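Local coordinates for protein Eps1p (Saccharomyces cerevisiae, PDB 4TW5) that belongs to the protein disulfide isomerase family and is built from thioredoxin-like domains, each carrying a disulfide-bonded Cys-X-X-Cys pair, at residues A[151-156]-A[196-201]; A[177-182]-A[230-235]. All blocks are in the same frame, centred on the assembly; numbering follows the deposited sequence. Where two conformers were deposited one is given.

The two contacts belong to one thioredoxin-like domain and lie at the two ends of one helix beside its central sheet. Interaction 1 (151-156 with 196-201) starts the parallel pairing of strands 155-160 and 200-205, which helix 180-196 connects. Interaction 2 (177-182 with 230-235) lies about 23 Å away, centre to centre, where the loop before strand 234-238 meets the Cys177-Cys180 disulfide at the start of that same helix. Thus the helix has its N-terminal end in interaction 2 and its C-terminal end in interaction 1. Strands 155-160 and 234-238 are antiparallel neighbours, and the two contacts touch through them: Leu156 CD1 packs 3.6 Å from Val235 CG1.

Interaction 1: residues A[151-156]-A[196-201]; sequences ATRPHL and VDDINT
His155 pairs with Asn200 where two parallel strands of a beta-alpha-beta unit begin, the unit formed by strand 155-160, helix 180-196 and strand 200-205 of a thioredoxin-like domain. Asn200 bonds the residues flanking His155: its N donates to Pro154 O, and its O accepts from Leu156 N. Before the strands come together, Arg153 reaches across to Asp197 and Asp198. Its CB lies 3.6 Å from Asp198 O, and CG passes the same oxygen; CD then runs past the carboxylate, 3.6 Å from Asp198 OD2. Bends at chi2 and chi3 (both -64°) fold the chain back so that NE donates to Asp198 O at 2.8 Å and forms a weaker, bent salt bridge with Asp198 OD2. At the tip, NH2 bonds Asp197 O at 3.2 Å, exactly in the guanidinium plane, and adds a weak bond to Asp198 O. Pro154 CD lies over the centre of one guanidinium face. Asp198, at positive phi, is the C-prime residue of the Schellman motif that ends helix 180-196, so Arg153 bonds carbonyls at the helix end that the motif's own two bonds do not use. The Asp197 carboxylate serves another purpose, pairing with Arg116. Leu156 and Thr201 share one face of the sheet, toward helix 180-196, where Leu156 meets Trp187, Ile190 and Leu194. On the other face, His155 and Asn200 lie side by side, the ring and amide planes nearly perpendicular (81°). Asn200 CB sits over the imidazole as a CH-pi contact, 3.6 Å from the ring centroid.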
ATOM      1  N   ALA A 151     -20.905  -0.343  15.193  1.00 30.89           N
ATOM      2  CA  ALA A 151     -20.924  -1.365  16.241  1.00 27.82           C
ATOM      3  C   ALA A 151     -21.975  -1.105  17.338  1.00 33.60           C
ATOM      4  O   ALA A 151     -22.064  -0.004  17.887  1.00 32.60           O
ATOM      5  CB  ALA A 151     -19.552  -1.491  16.873  1.00 27.80           C
ATOM      6  N   THR A 152     -22.732  -2.140  17.687  1.00 32.93           N
ATOM      7  CA  THR A 152     -23.716  -2.040  18.764  1.00 31.63           C
ATOM      8  C   THR A 152     -23.182  -2.673  20.044  1.00 34.44           C
ATOM      9  O   THR A 152     -23.765  -2.517  21.116  1.00 37.08           O
ATOM     10  CB  THR A 152     -25.048  -2.710  18.378  1.00 34.63           C
ATOM     11  OG1 THR A 152     -24.810  -4.102  18.108  1.00 35.62           O
ATOM     12  CG2 THR A 152     -25.612  -2.090  17.115  1.00 33.00           C
ATOM     13  N   ARG A 153     -22.064  -3.384  19.939  1.00 28.62           N
ATOM     14  CA  ARG A 153     -21.376  -3.874  21.133  1.00 26.16           C
ATOM     15  C   ARG A 153     -19.912  -3.508  20.933  1.00 28.22           C
ATOM     16  O   ARG A 153     -19.518  -3.204  19.820  1.00 25.85           O
ATOM     17  CB  ARG A 153     -21.615  -5.379  21.344  1.00 27.84           C
ATOM     18  CG  ARG A 153     -23.103  -5.730  21.664  1.00 32.50           C
ATOM     19  CD  ARG A 153     -23.548  -5.103  23.019  1.00 29.44           C
ATOM     20  NE  ARG A 153     -22.791  -5.655  24.158  1.00 31.07           N
ATOM     21  CZ  ARG A 153     -22.356  -4.950  25.202  1.00 37.62           C
ATOM     22  NH1 ARG A 153     -22.575  -3.632  25.267  1.00 43.04           N
ATOM     23  NH2 ARG A 153     -21.675  -5.549  26.176  1.00 31.79           N
ATOM     24  N   PRO A 154     -19.124  -3.442  22.016  1.00 24.78           N
ATOM     25  CA  PRO A 154     -17.688  -3.234  21.830  1.00 20.35           C
ATOM     26  C   PRO A 154     -17.069  -4.444  21.054  1.00 28.19           C
ATOM     27  O   PRO A 154     -17.629  -5.533  21.138  1.00 26.77           O
ATOM     28  CB  PRO A 154     -17.152  -3.147  23.264  1.00 19.46           C
ATOM     29  CG  PRO A 154     -18.394  -2.997  24.155  1.00 22.60           C
ATOM     30  CD  PRO A 154     -19.489  -3.661  23.429  1.00 23.58           C
ATOM     31  N   HIS A 155     -15.982  -4.225  20.302  1.00 21.92           N
ATOM     32  CA  HIS A 155     -15.284  -5.254  19.503  1.00 24.42           C
ATOM     33  C   HIS A 155     -13.800  -5.175  19.831  1.00 23.37           C
ATOM     34  O   HIS A 155     -13.172  -4.139  19.576  1.00 22.45           O
ATOM     35  CB  HIS A 155     -15.433  -5.036  17.988  1.00 22.39           C
ATOM     36  CG  HIS A 155     -16.762  -5.412  17.430  1.00 26.56           C
ATOM     37  ND1 HIS A 155     -17.910  -4.686  17.689  1.00 29.75           N
ATOM     38  CD2 HIS A 155     -17.129  -6.409  16.589  1.00 26.50           C
ATOM     39  CE1 HIS A 155     -18.927  -5.229  17.040  1.00 25.53           C
ATOM     40  NE2 HIS A 155     -18.478  -6.279  16.369  1.00 27.81           N
ATOM     41  N   LEU A 156     -13.257  -6.207  20.460  1.00 16.94           N
ATOM     42  CA  LEU A 156     -11.832  -6.322  20.539  1.00 21.01           C
ATOM     43  C   LEU A 156     -11.415  -6.905  19.213  1.00 20.39           C
ATOM     44  O   LEU A 156     -11.955  -7.943  18.792  1.00 22.42           O
ATOM     45  CB  LEU A 156     -11.403  -7.201  21.699  1.00 21.98           C
ATOM     46  CG  LEU A 156      -9.943  -7.000  22.013  1.00 16.35           C
ATOM     47  CD1 LEU A 156      -9.731  -5.508  22.358  1.00 21.03           C
ATOM     48  CD2 LEU A 156      -9.555  -7.886  23.164  1.00 15.82           C
ATOM     49  N   VAL A 196     -18.885 -13.890  27.104  1.00 33.60           N
ATOM     50  CA  VAL A 196     -19.727 -13.883  28.311  1.00 28.41           C
ATOM     51  C   VAL A 196     -20.187 -12.471  28.600  1.00 35.64           C
ATOM     52  O   VAL A 196     -21.319 -12.239  29.035  1.00 40.16           O
ATOM     53  CB  VAL A 196     -18.975 -14.446  29.552  1.00 29.83           C
ATOM     54  CG1 VAL A 196     -19.694 -14.089  30.866  1.00 26.69           C
ATOM     55  CG2 VAL A 196     -18.793 -15.941  29.429  1.00 32.30           C
ATOM     56  N   ASP A 197     -19.307 -11.511  28.348  1.00 33.64           N
ATOM     57  CA  ASP A 197     -19.650 -10.120  28.601  1.00 33.35           C
ATOM     58  C   ASP A 197     -20.261  -9.473  27.392  1.00 28.68           C
ATOM     59  O   ASP A 197     -20.435  -8.262  27.353  1.00 33.81           O
ATOM     60  CB  ASP A 197     -18.422  -9.350  29.036  1.00 31.34           C
ATOM     61  CG  ASP A 197     -17.975  -9.747  30.416  1.00 39.41           C
ATOM     62  OD1 ASP A 197     -18.841  -9.754  31.330  1.00 39.88           O
ATOM     63  OD2 ASP A 197     -16.780 -10.083  30.573  1.00 36.77           O
ATOM     64  N   ASP A 198     -20.601 -10.297  26.410  1.00 27.71           N
ATOM     65  CA  ASP A 198     -21.256  -9.809  25.207  1.00 33.92           C
ATOM     66  C   ASP A 198     -20.395  -8.717  24.541  1.00 29.41           C
ATOM     67  O   ASP A 198     -20.908  -7.735  24.016  1.00 33.59           O
ATOM     68  CB  ASP A 198     -22.654  -9.286  25.537  1.00 31.77           C
ATOM     69  CG  ASP A 198     -23.555  -9.211  24.322  1.00 40.18           C
ATOM     70  OD1 ASP A 198     -23.328  -9.977  23.368  1.00 49.24           O
ATOM     71  OD2 ASP A 198     -24.489  -8.376  24.310  1.00 50.56           O
ATOM     72  N   ILE A 199     -19.080  -8.888  24.625  1.00 30.90           N
ATOM     73  CA  ILE A 199     -18.109  -8.099  23.856  1.00 24.19           C
ATOM     74  C   ILE A 199     -17.666  -8.942  22.654  1.00 29.48           C
ATOM     75  O   ILE A 199     -17.274 -10.111  22.789  1.00 26.95           O
ATOM     76  CB  ILE A 199     -16.932  -7.671  24.747  1.00 24.41           C
ATOM     77  CG1 ILE A 199     -17.450  -6.688  25.812  1.00 19.55           C
ATOM     78  CG2 ILE A 199     -15.794  -7.029  23.921  1.00 22.56           C
ATOM     79  CD1 ILE A 199     -16.442  -6.307  26.835  1.00 20.39           C
ATOM     80  N   ASN A 200     -17.775  -8.370  21.466  1.00 24.20           N
ATOM     81  CA  ASN A 200     -17.407  -9.102  20.269  1.00 25.53           C
ATOM     82  C   ASN A 200     -15.881  -9.106  20.061  1.00 28.54           C
ATOM     83  O   ASN A 200     -15.159  -8.266  20.622  1.00 20.65           O
ATOM     84  CB  ASN A 200     -18.128  -8.521  19.062  1.00 28.07           C
ATOM     85  CG  ASN A 200     -19.623  -8.772  19.125  1.00 28.16           C
ATOM     86  OD1 ASN A 200     -20.109  -9.318  20.097  1.00 37.26           O
ATOM     87  ND2 ASN A 200     -20.345  -8.381  18.104  1.00 30.88           N
ATOM     88  N   THR A 201     -15.412 -10.109  19.316  1.00 26.66           N
ATOM     89  CA  THR A 201     -14.026 -10.167  18.844  1.00 28.83           C
ATOM     90  C   THR A 201     -13.965 -10.357  17.346  1.00 23.50           C
ATOM     91  O   THR A 201     -14.848 -11.004  16.773  1.00 22.13           O
ATOM     92  CB  THR A 201     -13.256 -11.301  19.481  1.00 19.48           C
ATOM     93  OG1 THR A 201     -14.064 -12.474  19.432  1.00 30.79           O
ATOM     94  CG2 THR A 201     -12.930 -10.978  20.935  1.00 25.83           C
TER

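Interaction 2: residues A[177-182]-A[230-235]; sequences CDKCHE and DREPKV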
ATOM      1  N   CYS A 177       7.167 -13.914  12.462  1.00 29.74           N
ATOM      2  CA  CYS A 177       6.310 -13.677  13.604  1.00 30.20           C
ATOM      3  C   CYS A 177       6.398 -14.828  14.574  1.00 29.18           C
ATOM      4  O   CYS A 177       5.574 -15.733  14.538  1.00 27.18           O
ATOM      5  CB  CYS A 177       4.852 -13.481  13.176  1.00 35.33           C
ATOM      6  SG  CYS A 177       3.743 -13.054  14.557  1.00 35.60           S
ATOM      7  N   ASP A 178       7.377 -14.755  15.468  1.00 28.76           N
ATOM      8  CA  ASP A 178       7.631 -15.798  16.444  1.00 28.85           C
ATOM      9  C   ASP A 178       6.448 -16.053  17.374  1.00 34.94           C
ATOM     10  O   ASP A 178       6.216 -17.182  17.793  1.00 36.58           O
ATOM     11  CB  ASP A 178       8.853 -15.442  17.290  1.00 31.96           C
ATOM     12  CG  ASP A 178      10.144 -15.412  16.485  1.00 48.64           C
ATOM     13  OD1 ASP A 178      10.237 -16.098  15.433  1.00 45.44           O
ATOM     14  OD2 ASP A 178      11.060 -14.670  16.905  1.00 52.26           O
ATOM     15  N   LYS A 179       5.709 -14.998  17.696  1.00 33.36           N
ATOM     16  CA  LYS A 179       4.652 -15.090  18.694  1.00 31.20           C
ATOM     17  C   LYS A 179       3.270 -15.402  18.119  1.00 27.16           C
ATOM     18  O   LYS A 179       2.368 -15.688  18.872  1.00 28.06           O
ATOM     19  CB  LYS A 179       4.595 -13.795  19.509  1.00 32.37           C
ATOM     20  CG  LYS A 179       5.839 -13.558  20.362  1.00 31.63           C
ATOM     21  CD  LYS A 179       5.991 -12.062  20.659  1.00 39.60           C
ATOM     22  CE  LYS A 179       7.264 -11.750  21.415  1.00 33.03           C
ATOM     23  NZ  LYS A 179       7.521 -10.266  21.381  1.00 43.48           N
ATOM     24  N   CYS A 180       3.115 -15.352  16.798  1.00 29.40           N
ATOM     25  CA  CYS A 180       1.809 -15.504  16.172  1.00 27.00           C
ATOM     26  C   CYS A 180       1.053 -16.795  16.560  1.00 26.42           C
ATOM     27  O   CYS A 180      -0.164 -16.771  16.793  1.00 26.27           O
ATOM     28  CB  CYS A 180       1.938 -15.452  14.659  1.00 24.62           C
ATOM     29  SG  CYS A 180       1.993 -13.838  13.887  1.00 35.35           S
ATOM     30  N   HIS A 181       1.765 -17.917  16.594  1.00 32.27           N
ATOM     31  CA  HIS A 181       1.162 -19.202  16.929  0.55 26.06           C
ATOM     32  C   HIS A 181       0.726 -19.264  18.387  1.00 24.01           C
ATOM     33  O   HIS A 181      -0.362 -19.734  18.698  1.00 29.15           O
ATOM     34  CB  HIS A 181       2.138 -20.335  16.635  0.55 24.78           C
ATOM     35  CG  HIS A 181       1.611 -21.689  16.995  0.55 27.54           C
ATOM     36  ND1 HIS A 181       0.840 -22.439  16.134  0.55 27.10           N
ATOM     37  CD2 HIS A 181       1.730 -22.418  18.130  0.55 25.58           C
ATOM     38  CE1 HIS A 181       0.519 -23.579  16.718  0.55 30.11           C
ATOM     39  NE2 HIS A 181       1.045 -23.589  17.931  0.55 31.87           N
ATOM     40  N   GLU A 182       1.586 -18.805  19.288  1.00 23.64           N
ATOM     41  CA  GLU A 182       1.224 -18.701  20.696  1.00 26.59           C
ATOM     42  C   GLU A 182      -0.041 -17.837  20.833  1.00 29.17           C
ATOM     43  O   GLU A 182      -0.949 -18.128  21.618  1.00 26.61           O
ATOM     44  CB  GLU A 182       2.355 -18.082  21.520  1.00 31.23           C
ATOM     45  CG  GLU A 182       2.154 -18.138  23.050  1.00 31.30           C
ATOM     46  CD  GLU A 182       3.275 -17.443  23.834  1.00 39.47           C
ATOM     47  OE1 GLU A 182       3.768 -16.390  23.379  1.00 42.07           O
ATOM     48  OE2 GLU A 182       3.686 -17.950  24.902  1.00 47.12           O
ATOM     49  N   ASP A 230      11.250  -9.423  13.398  1.00 43.38           N
ATOM     50  CA  ASP A 230      10.102 -10.029  14.016  1.00 37.28           C
ATOM     51  C   ASP A 230       8.965  -9.026  14.140  1.00 44.13           C
ATOM     52  O   ASP A 230       9.185  -7.829  14.341  1.00 45.24           O
ATOM     53  CB  ASP A 230      10.510 -10.568  15.384  1.00 37.09           C
ATOM     54  CG  ASP A 230       9.438 -11.417  16.026  1.00 42.98           C
ATOM     55  OD1 ASP A 230       9.103 -12.492  15.485  1.00 42.67           O
ATOM     56  OD2 ASP A 230       8.941 -11.004  17.092  1.00 46.28           O
ATOM     57  N   ARG A 231       7.752  -9.542  14.000  1.00 39.83           N
ATOM     58  CA  ARG A 231       6.528  -8.777  14.123  1.00 30.85           C
ATOM     59  C   ARG A 231       5.613  -9.509  15.094  1.00 35.07           C
ATOM     60  O   ARG A 231       5.745 -10.725  15.297  1.00 33.07           O
ATOM     61  CB  ARG A 231       5.851  -8.623  12.764  1.00 36.94           C
ATOM     62  CG  ARG A 231       6.841  -8.548  11.628  1.00 39.18           C
ATOM     63  CD  ARG A 231       6.153  -8.553  10.300  1.00 35.92           C
ATOM     64  NE  ARG A 231       5.863  -9.894   9.818  1.00 28.97           N
ATOM     65  CZ  ARG A 231       5.261 -10.116   8.663  1.00 25.52           C
ATOM     66  NH1 ARG A 231       4.899  -9.088   7.910  1.00 29.76           N
ATOM     67  NH2 ARG A 231       5.024 -11.346   8.261  1.00 32.56           N
ATOM     68  N   GLU A 232       4.645  -8.779  15.630  1.00 31.13           N
ATOM     69  CA  GLU A 232       3.668  -9.321  16.566  1.00 31.05           C
ATOM     70  C   GLU A 232       2.277  -8.981  16.111  1.00 30.45           C
ATOM     71  O   GLU A 232       2.071  -7.944  15.492  1.00 25.91           O
ATOM     72  CB  GLU A 232       3.825  -8.713  17.956  1.00 30.26           C
ATOM     73  CG  GLU A 232       4.954  -9.171  18.814  1.00 38.10           C
ATOM     74  CD  GLU A 232       4.936  -8.418  20.124  1.00 38.83           C
ATOM     75  OE1 GLU A 232       4.146  -7.446  20.199  1.00 36.08           O
ATOM     76  OE2 GLU A 232       5.681  -8.795  21.067  1.00 42.77           O
ATOM     77  N   PRO A 233       1.299  -9.821  16.473  1.00 29.43           N
ATOM     78  CA  PRO A 233      -0.087  -9.457  16.162  1.00 25.20           C
ATOM     79  C   PRO A 233      -0.485  -8.242  17.001  1.00 23.64           C
ATOM     80  O   PRO A 233       0.080  -8.016  18.083  1.00 24.67           O
ATOM     81  CB  PRO A 233      -0.880 -10.716  16.536  1.00 23.68           C
ATOM     82  CG  PRO A 233       0.183 -11.813  16.641  1.00 29.80           C
ATOM     83  CD  PRO A 233       1.404 -11.137  17.117  1.00 23.40           C
ATOM     84  N   LYS A 234      -1.369  -7.405  16.482  1.00 24.76           N
ATOM     85  CA  LYS A 234      -1.797  -6.246  17.264  1.00 23.88           C
ATOM     86  C   LYS A 234      -3.255  -6.379  17.660  1.00 21.48           C
ATOM     87  O   LYS A 234      -4.014  -7.066  16.991  1.00 21.59           O
ATOM     88  CB  LYS A 234      -1.573  -4.955  16.483  1.00 24.60           C
ATOM     89  CG  LYS A 234      -0.118  -4.760  16.104  1.00 27.63           C
ATOM     90  CD  LYS A 234       0.748  -4.508  17.312  1.00 29.63           C
ATOM     91  CE  LYS A 234       2.127  -4.047  16.836  1.00 46.03           C
ATOM     92  NZ  LYS A 234       3.018  -3.608  17.951  1.00 53.39           N
ATOM     93  N   VAL A 235      -3.627  -5.712  18.751  1.00 22.19           N
ATOM     94  CA  VAL A 235      -4.975  -5.705  19.282  1.00 17.35           C
ATOM     95  C   VAL A 235      -5.437  -4.273  19.553  1.00 26.62           C
ATOM     96  O   VAL A 235      -4.683  -3.488  20.133  1.00 24.62           O
ATOM     97  CB  VAL A 235      -5.068  -6.532  20.597  1.00 20.34           C
ATOM     98  CG1 VAL A 235      -6.459  -6.402  21.257  1.00 17.80           C
ATOM     99  CG2 VAL A 235      -4.730  -7.988  20.347  1.00 20.03           C
TER
HETATM  100  O   HOH W   1       6.268 -12.129  17.368  1.00 39.31           O
HETATM  101  O   HOH W   2       8.311  -8.479  18.548  1.00 46.22           O
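Cys177 and Cys180 present their disulfide to Pro233, in the manner of thioredoxin-like domains, whose Cys-X-X-Cys motif at a helix start faces a loop proline. Nonpolar contact comes first: Cys180 SG meets the proline ring at Pro233 CG, 3.9 Å away, and Cys177 SG meets Pro233 CD at 4.0 Å. The Glu232-Pro233 peptide is trans, although thioredoxins usually have a cis-proline at the corresponding place. With SG anti to the backbone N (chi1 -176°), Cys177 also brings its sulfur within 3.2 Å of Arg231 O. The direct bond to the backbone comes from Asp230, whose OD1 uses its syn lone pair to receive Asp178 N at 2.8 Å, almost perfectly straight (178°). Water bonding extends this grip. One water accepts from Lys179 N and donates to both Asp230 OD2 and Arg231 O; another donates to Asp230 OD2 and is weakly bonded to Lys179 NZ. Charges are mixed. The extended chain of Lys179 carries NZ to a salt bridge with Glu232 OE2, modelled at 2.4 Å, a length too short to be trusted in detail, while Tyr254 adds a cation-pi contact to the lysine. Two acceptors, Asp178 OD2 and Asp230 OD1, stand only 3.3 Å apart, an unfavourable approach that Lys179, whose NZ is 4.6 Å from Asp230 OD2, may partly offset. The type I turn from Cys177 to Cys180 leads directly into helix 180-196, whose Phe183 packs on Pro233; Trp160 of strand 155-160 also touches that proline, just before the chain enters strand 234-238.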